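Long-range contact in platelet aggregation factor Sm-hPAF (Streptococcus mitis, PDB 4GWI), which binds fucosylated Lewis-type glycans through this F-type lectin domain of a cytolysin that probably forms pores in cholesterol-containing host membranes: residues P6-A18 against Q58-V70. The protein carries 2 engineered substitutions. Residues are numbered along the deposited sequence; the frame is centred on the assembly and turned at random.
Sequences PVETENIARGKQA and QVDLGKTENVGKV. With MG (magnesium ion), chain E.
Ala18 and Val59 face each other as an antiparallel non-hydrogen-bonded pair, CA atoms 4.2 Å apart, where the edge strand 17-20 joins strand 56-61; next to them Asp60 N gives Gln17 O a nearly straight hydrogen bond of 2.9 Å. A water completes the seam, accepting from Gln17 N and donating to Asp60 O. Beyond the backbone, Gln17 and Asp60 share a magnesium ion. Each has CG anti to its backbone N (chi1 -172° and -179°); the two side chains run out on the same face of the sheet and cross obliquely, bringing an oxygen of each to one ion. Gln17 OE1 meets it at 2.4 Å and Asp60 OD2 at 2.2 Å, and three waters complete the observed coordination. The amide and carboxylate planes are 27° apart. The carboxylate is fixed through both oxygens: while OD2 binds the metal, Asp60 OD1 receives Gly62 N from above its plane in an Asx turn and forms a salt bridge with Arg123, second-shell partners that help orient OD2 toward the ion. Val59, on the face opposite Asp60, has CG2 against Gln17 O and, at 3.5 Å, Lys16 CB. The Lys16 chain, bent at chi2 and chi4, then runs past the carbonyl oxygens of Asp60 and Leu61 before Lys16 NZ turns to Ile12 O at 2.9 Å. Farther along, Ile12 CD1 touches both Leu61 CD1 and, at 3.7 Å, Glu65 CG; Glu65 approaches from the opposite direction, and its carboxylate pairs with Arg145. Val7 CG1 lies against Gly68 C and Lys69 CB, the two residues of a classic beta bulge facing Phe144. The loop 6-16 thus packs against the strands flanking the corner between the sheets of the F-type lectin beta-sandwich, while at the strand edge Gln17 OE1 and Asp60 OD2 lie 3.4 Å apart, their expected repulsion probably offset by the magnesium ion.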
ATOM      1  N   PRO A   6     -10.724   0.572 -17.863  1.00 63.68           N
ATOM      2  CA  PRO A   6      -9.307   0.925 -18.132  1.00 51.89           C
ATOM      3  C   PRO A   6      -8.647   1.935 -17.142  1.00 43.61           C
ATOM      4  O   PRO A   6      -9.312   2.851 -16.551  1.00 38.49           O
ATOM      5  CB  PRO A   6      -9.379   1.559 -19.521  1.00 56.12           C
ATOM      6  CG  PRO A   6     -10.781   2.125 -19.621  1.00 56.29           C
ATOM      7  CD  PRO A   6     -11.613   1.066 -18.943  1.00 59.49           C
ATOM      8  N   VAL A   7      -7.336   1.745 -16.964  1.00 37.98           N
ATOM      9  CA  VAL A   7      -6.519   2.663 -16.199  1.00 36.56           C
ATOM     10  C   VAL A   7      -5.317   3.148 -17.005  1.00 34.20           C
ATOM     11  O   VAL A   7      -4.900   2.470 -17.971  1.00 36.96           O
ATOM     12  CB  VAL A   7      -6.073   2.061 -14.800  1.00 36.60           C
ATOM     13  CG1 VAL A   7      -7.330   1.688 -13.978  1.00 37.80           C
ATOM     14  CG2 VAL A   7      -5.032   0.909 -14.930  1.00 36.01           C
ATOM     15  N   GLU A   8      -4.806   4.308 -16.634  1.00 28.27           N
ATOM     16  CA  GLU A   8      -3.630   4.877 -17.196  1.00 30.39           C
ATOM     17  C   GLU A   8      -2.398   4.084 -16.772  1.00 32.36           C
ATOM     18  O   GLU A   8      -2.445   3.218 -15.841  1.00 32.15           O
ATOM     19  CB  GLU A   8      -3.419   6.265 -16.738  1.00 36.18           C
ATOM     20  CG  GLU A   8      -4.375   7.328 -17.162  1.00 46.99           C
ATOM     21  CD  GLU A   8      -3.795   8.663 -16.683  1.00 59.45           C
ATOM     22  OE1 GLU A   8      -2.699   8.717 -15.925  1.00 53.19           O
ATOM     23  OE2 GLU A   8      -4.419   9.670 -17.095  1.00 54.57           O
ATOM     24  N   THR A   9      -1.303   4.295 -17.509  1.00 30.74           N
ATOM     25  CA  THR A   9      -0.138   3.462 -17.231  1.00 31.32           C
ATOM     26  C   THR A   9       0.834   4.097 -16.202  1.00 26.45           C
ATOM     27  O   THR A   9       1.694   3.397 -15.718  1.00 32.91           O
ATOM     28  CB  THR A   9       0.686   3.213 -18.576  1.00 32.10           C
ATOM     29  OG1 THR A   9       1.052   4.484 -19.113  1.00 38.08           O
ATOM     30  CG2 THR A   9      -0.094   2.383 -19.542  1.00 40.02           C
ATOM     31  N   GLU A  10       0.740   5.405 -15.951  1.00 27.42           N
ATOM     32  CA  GLU A  10       1.681   6.150 -15.166  1.00 25.06           C
ATOM     33  C   GLU A  10       1.401   5.744 -13.641  1.00 25.28           C
ATOM     34  O   GLU A  10       0.263   5.963 -13.138  1.00 24.65           O
ATOM     35  CB  GLU A  10       1.489   7.655 -15.265  1.00 29.32           C
ATOM     36  CG  GLU A  10       2.552   8.399 -14.527  1.00 36.29           C
ATOM     37  CD  GLU A  10       2.349   9.944 -14.369  1.00 45.82           C
ATOM     38  OE1 GLU A  10       1.372  10.587 -14.882  1.00 54.74           O
ATOM     39  OE2 GLU A  10       3.187  10.565 -13.673  1.00 50.00           O
ATOM     40  N   ASN A  11       2.467   5.290 -12.948  1.00 23.11           N
ATOM     41  CA  ASN A  11       2.340   5.115 -11.486  1.00 20.25           C
ATOM     42  C   ASN A  11       2.496   6.436 -10.816  1.00 19.47           C
ATOM     43  O   ASN A  11       3.600   6.990 -10.588  1.00 21.38           O
ATOM     44  CB  ASN A  11       3.406   4.079 -11.033  1.00 19.39           C
ATOM     45  CG  ASN A  11       3.531   4.086  -9.502  1.00 20.72           C
ATOM     46  OD1 ASN A  11       2.584   4.456  -8.779  1.00 19.52           O
ATOM     47  ND2 ASN A  11       4.669   3.687  -8.988  1.00 21.02           N
ATOM     48  N   ILE A  12       1.341   7.023 -10.365  1.00 19.59           N
ATOM     49  CA  ILE A  12       1.382   8.367  -9.752  1.00 20.27           C
ATOM     50  C   ILE A  12       1.793   8.359  -8.266  1.00 19.40           C
ATOM     51  O   ILE A  12       1.980   9.415  -7.661  1.00 22.36           O
ATOM     52  CB  ILE A  12       0.031   9.131  -9.868  1.00 21.10           C
ATOM     53  CG1 ILE A  12      -1.137   8.332  -9.299  1.00 22.49           C
ATOM     54  CG2 ILE A  12      -0.284   9.299 -11.370  1.00 25.19           C
ATOM     55  CD1 ILE A  12      -2.405   9.205  -9.025  1.00 24.48           C
ATOM     56  N   ALA A  13       2.017   7.154  -7.687  1.00 18.23           N
ATOM     57  CA  ALA A  13       2.513   7.147  -6.297  1.00 17.83           C
ATOM     58  C   ALA A  13       4.051   7.271  -6.200  1.00 18.22           C
ATOM     59  O   ALA A  13       4.570   7.598  -5.186  1.00 18.16           O
ATOM     60  CB  ALA A  13       2.114   5.801  -5.633  1.00 18.07           C
ATOM     61  N   ARG A  14       4.767   6.988  -7.312  1.00 20.24           N
ATOM     62  CA  ARG A  14       6.221   7.045  -7.252  1.00 20.56           C
ATOM     63  C   ARG A  14       6.748   8.320  -6.800  1.00 18.79           C
ATOM     64  O   ARG A  14       6.398   9.425  -7.312  1.00 21.85           O
ATOM     65  CB  ARG A  14       6.673   6.752  -8.705  1.00 25.07           C
ATOM     66  CG  ARG A  14       8.104   7.125  -8.897  1.00 33.37           C
ATOM     67  CD  ARG A  14       8.741   5.881  -8.406  1.00 32.38           C
ATOM     68  NE  ARG A  14      10.184   5.996  -8.748  1.00 47.03           N
ATOM     69  CZ  ARG A  14      11.090   6.598  -7.971  1.00 47.69           C
ATOM     70  NH1 ARG A  14      12.352   6.690  -8.421  1.00 42.22           N
ATOM     71  NH2 ARG A  14      10.763   7.113  -6.743  1.00 43.03           N
ATOM     72  N   GLY A  15       7.588   8.262  -5.779  1.00 18.37           N
ATOM     73  CA  GLY A  15       8.268   9.421  -5.272  1.00 19.21           C
ATOM     74  C   GLY A  15       7.451  10.401  -4.473  1.00 21.37           C
ATOM     75  O   GLY A  15       7.947  11.472  -4.074  1.00 24.04           O
ATOM     76  N   LYS A  16       6.200   9.989  -4.157  1.00 19.31           N
ATOM     77  CA  LYS A  16       5.368  10.865  -3.313  1.00 17.84           C
ATOM     78  C   LYS A  16       5.652  10.721  -1.810  1.00 20.42           C
ATOM     79  O   LYS A  16       6.395   9.816  -1.412  1.00 21.22           O
ATOM     80  CB  LYS A  16       3.912  10.478  -3.601  1.00 19.66           C
ATOM     81  CG  LYS A  16       3.379  10.725  -5.030  1.00 19.59           C
ATOM     82  CD  LYS A  16       3.305  12.251  -5.251  1.00 21.32           C
ATOM     83  CE  LYS A  16       2.692  12.540  -6.614  1.00 27.33           C
ATOM     84  NZ  LYS A  16       3.397  11.982  -7.781  1.00 31.08           N
ATOM     85  N   GLN A  17       5.124  11.654  -0.994  1.00 19.18           N
ATOM     86  CA  GLN A  17       5.334  11.579   0.425  1.00 19.46           C
ATOM     87  C   GLN A  17       4.608  10.374   1.006  1.00 22.33           C
ATOM     88  O   GLN A  17       3.440  10.106   0.660  1.00 23.94           O
ATOM     89  CB  GLN A  17       4.747  12.840   1.019  1.00 21.21           C
ATOM     90  CG  GLN A  17       5.099  12.956   2.504  1.00 29.54           C
ATOM     91  CD  GLN A  17       4.431  14.256   3.042  1.00 39.92           C
ATOM     92  OE1 GLN A  17       3.234  14.567   2.672  1.00 48.77           O
ATOM     93  NE2 GLN A  17       5.066  14.886   3.987  1.00 39.46           N
ATOM     94  N   ALA A  18       5.252   9.590   1.804  1.00 18.75           N
ATOM     95  CA  ALA A  18       4.658   8.351   2.401  1.00 18.70           C
ATOM     96  C   ALA A  18       4.960   8.431   3.849  1.00 19.21           C
ATOM     97  O   ALA A  18       5.953   9.011   4.360  1.00 21.68           O
ATOM     98  CB  ALA A  18       5.223   7.044   1.755  1.00 19.57           C
ATOM     99  N   GLN A  58       0.663   4.858   4.390  1.00 16.44           N
ATOM    100  CA  GLN A  58      -0.141   5.766   3.569  1.00 15.94           C
ATOM    101  C   GLN A  58       0.764   6.492   2.585  1.00 18.53           C
ATOM    102  O   GLN A  58       1.936   6.799   2.918  1.00 19.49           O
ATOM    103  CB  GLN A  58      -0.766   6.799   4.513  1.00 21.00           C
ATOM    104  CG  GLN A  58      -1.613   7.837   3.755  1.00 24.28           C
ATOM    105  CD  GLN A  58      -2.225   8.728   4.821  1.00 29.24           C
ATOM    106  OE1 GLN A  58      -1.611   9.725   5.218  1.00 34.70           O
ATOM    107  NE2 GLN A  58      -3.347   8.277   5.311  1.00 31.67           N
ATOM    108  N   VAL A  59       0.233   6.767   1.376  1.00 16.51           N
ATOM    109  CA  VAL A  59       0.927   7.722   0.492  1.00 17.37           C
ATOM    110  C   VAL A  59      -0.041   8.907   0.246  1.00 19.04           C
ATOM    111  O   VAL A  59      -1.268   8.743   0.082  1.00 17.96           O
ATOM    112  CB  VAL A  59       1.321   7.031  -0.813  1.00 16.56           C
ATOM    113  CG1 VAL A  59       0.110   6.329  -1.506  1.00 17.08           C
ATOM    114  CG2 VAL A  59       2.093   8.057  -1.764  1.00 17.45           C
ATOM    115  N   ASP A  60       0.575  10.096   0.223  1.00 18.93           N
ATOM    116  CA  ASP A  60      -0.143  11.387  -0.145  1.00 16.77           C
ATOM    117  C   ASP A  60       0.136  11.610  -1.595  1.00 19.78           C
ATOM    118  O   ASP A  60       1.320  11.923  -1.988  1.00 21.63           O
ATOM    119  CB  ASP A  60       0.401  12.480   0.747  1.00 18.46           C
ATOM    120  CG  ASP A  60      -0.256  13.798   0.485  1.00 19.73           C
ATOM    121  OD1 ASP A  60      -1.043  13.874  -0.437  1.00 21.98           O
ATOM    122  OD2 ASP A  60       0.162  14.732   1.209  1.00 22.74           O
ATOM    123  N   LEU A  61      -0.864  11.525  -2.440  1.00 19.23           N
ATOM    124  CA  LEU A  61      -0.679  11.778  -3.897  1.00 19.59           C
ATOM    125  C   LEU A  61      -0.420  13.247  -4.188  1.00 20.05           C
ATOM    126  O   LEU A  61      -0.087  13.559  -5.380  1.00 25.10           O
ATOM    127  CB  LEU A  61      -1.885  11.280  -4.694  1.00 19.54           C
ATOM    128  CG  LEU A  61      -2.230   9.801  -4.516  1.00 18.62           C
ATOM    129  CD1 LEU A  61      -3.495   9.419  -5.233  1.00 21.65           C
ATOM    130  CD2 LEU A  61      -1.066   8.882  -5.007  1.00 20.76           C
ATOM    131  N   GLY A  62      -0.673  14.112  -3.201  1.00 19.59           N
ATOM    132  CA  GLY A  62      -0.329  15.518  -3.270  1.00 22.43           C
ATOM    133  C   GLY A  62      -1.425  16.411  -3.837  1.00 25.52           C
ATOM    134  O   GLY A  62      -1.337  17.644  -3.677  1.00 26.12           O
ATOM    135  N   LYS A  63      -2.433  15.789  -4.427  1.00 23.47           N
ATOM    136  CA  LYS A  63      -3.612  16.452  -4.989  1.00 23.77           C
ATOM    137  C   LYS A  63      -4.653  15.389  -5.098  1.00 23.09           C
ATOM    138  O   LYS A  63      -4.325  14.204  -4.974  1.00 23.06           O
ATOM    139  CB  LYS A  63      -3.297  17.111  -6.356  1.00 25.68           C
ATOM    140  CG  LYS A  63      -2.755  16.205  -7.429  1.00 32.11           C
ATOM    141  CD  LYS A  63      -2.354  16.924  -8.761  1.00 42.13           C
ATOM    142  CE  LYS A  63      -3.493  17.739  -9.434  1.00 55.28           C
ATOM    143  NZ  LYS A  63      -4.916  17.220  -9.425  1.00 54.51           N
ATOM    144  N   THR A  64      -5.927  15.744  -5.305  1.00 21.67           N
ATOM    145  CA  THR A  64      -6.952  14.743  -5.526  1.00 21.01           C
ATOM    146  C   THR A  64      -6.909  14.204  -6.945  1.00 19.61           C
ATOM    147  O   THR A  64      -6.894  14.990  -7.939  1.00 22.58           O
ATOM    148  CB  THR A  64      -8.357  15.360  -5.209  1.00 20.78           C
ATOM    149  OG1 THR A  64      -8.307  15.768  -3.845  1.00 23.02           O
ATOM    150  CG2 THR A  64      -9.467  14.345  -5.406  1.00 23.53           C
ATOM    151  N   GLU A  65      -6.852  12.888  -7.082  1.00 20.62           N
ATOM    152  CA  GLU A  65      -6.781  12.276  -8.377  1.00 22.85           C
ATOM    153  C   GLU A  65      -7.952  11.298  -8.523  1.00 22.75           C
ATOM    154  O   GLU A  65      -8.425  10.723  -7.530  1.00 20.97           O
ATOM    155  CB  GLU A  65      -5.478  11.439  -8.426  1.00 22.42           C
ATOM    156  CG  GLU A  65      -4.240  12.292  -8.287  1.00 24.44           C
ATOM    157  CD  GLU A  65      -3.833  12.940  -9.582  1.00 32.30           C
ATOM    158  OE1 GLU A  65      -2.711  13.529  -9.584  1.00 34.76           O
ATOM    159  OE2 GLU A  65      -4.590  12.854 -10.589  1.00 32.54           O
ATOM    160  N   ASN A  66      -8.299  10.961  -9.768  1.00 21.75           N
ATOM    161  CA  ASN A  66      -9.308   9.968  -9.984  1.00 20.65           C
ATOM    162  C   ASN A  66      -8.668   8.585 -10.101  1.00 24.43           C
ATOM    163  O   ASN A  66      -8.020   8.277 -11.120  1.00 24.61           O
ATOM    164  CB  ASN A  66     -10.116  10.301 -11.236  1.00 23.71           C
ATOM    165  CG  ASN A  66     -11.404   9.543 -11.280  1.00 30.14           C
ATOM    166  OD1 ASN A  66     -11.411   8.398 -11.645  1.00 31.63           O
ATOM    167  ND2 ASN A  66     -12.503  10.103 -10.696  1.00 29.05           N
ATOM    168  N   VAL A  67      -8.786   7.843  -8.999  1.00 21.78           N
ATOM    169  CA  VAL A  67      -7.997   6.578  -8.836  1.00 22.31           C
ATOM    170  C   VAL A  67      -8.791   5.451  -9.361  1.00 23.51           C
ATOM    171  O   VAL A  67     -10.011   5.222  -9.002  1.00 24.20           O
ATOM    172  CB  VAL A  67      -7.694   6.382  -7.343  1.00 22.63           C
ATOM    173  CG1 VAL A  67      -6.999   4.990  -7.125  1.00 21.43           C
ATOM    174  CG2 VAL A  67      -6.775   7.529  -6.824  1.00 22.55           C
ATOM    175  N   GLY A  68      -8.152   4.642 -10.211  1.00 21.68           N
ATOM    176  CA  GLY A  68      -8.762   3.472 -10.703  1.00 22.45           C
ATOM    177  C   GLY A  68      -8.156   2.116 -10.281  1.00 20.37           C
ATOM    178  O   GLY A  68      -8.850   1.075 -10.337  1.00 22.09           O
ATOM    179  N   LYS A  69      -6.856   2.183  -9.906  1.00 21.50           N
ATOM    180  CA  LYS A  69      -6.187   0.900  -9.541  1.00 20.63           C
ATOM    181  C   LYS A  69      -5.106   1.175  -8.525  1.00 17.74           C
ATOM    182  O   LYS A  69      -4.365   2.178  -8.650  1.00 20.66           O
ATOM    183  CB  LYS A  69      -5.576   0.184 -10.792  1.00 20.78           C
ATOM    184  CG  LYS A  69      -4.916  -1.182 -10.473  1.00 23.62           C
ATOM    185  CD  LYS A  69      -4.290  -1.635 -11.829  1.00 25.90           C
ATOM    186  CE  LYS A  69      -3.605  -2.954 -11.824  1.00 37.36           C
ATOM    187  NZ  LYS A  69      -3.142  -3.113 -13.259  1.00 37.27           N
ATOM    188  N   VAL A  70      -5.058   0.305  -7.545  1.00 18.02           N
ATOM    189  CA  VAL A  70      -3.917   0.343  -6.564  1.00 19.76           C
ATOM    190  C   VAL A  70      -3.335  -1.080  -6.591  1.00 19.19           C
ATOM    191  O   VAL A  70      -4.036  -2.053  -6.495  1.00 20.66           O
ATOM    192  CB  VAL A  70      -4.421   0.631  -5.139  1.00 18.61           C
ATOM    193  CG1 VAL A  70      -3.241   0.515  -4.092  1.00 19.58           C
ATOM    194  CG2 VAL A  70      -5.001   2.083  -5.112  1.00 19.52           C
TER
HETATM  195 MG    MG E 203       1.004  15.264   3.148  1.00 38.79          MG
HETATM  196  O   HOH W   1       3.297  13.781  -1.948  1.00 23.75           O
HETATM  197  O   HOH W   2      -0.957  16.043   3.906  1.00 33.79           O
HETATM  198  O   HOH W   3       0.783  13.672   4.085  1.00 36.47           O
HETATM  199  O   HOH W   4       1.885  16.214   4.871  1.00 36.29           O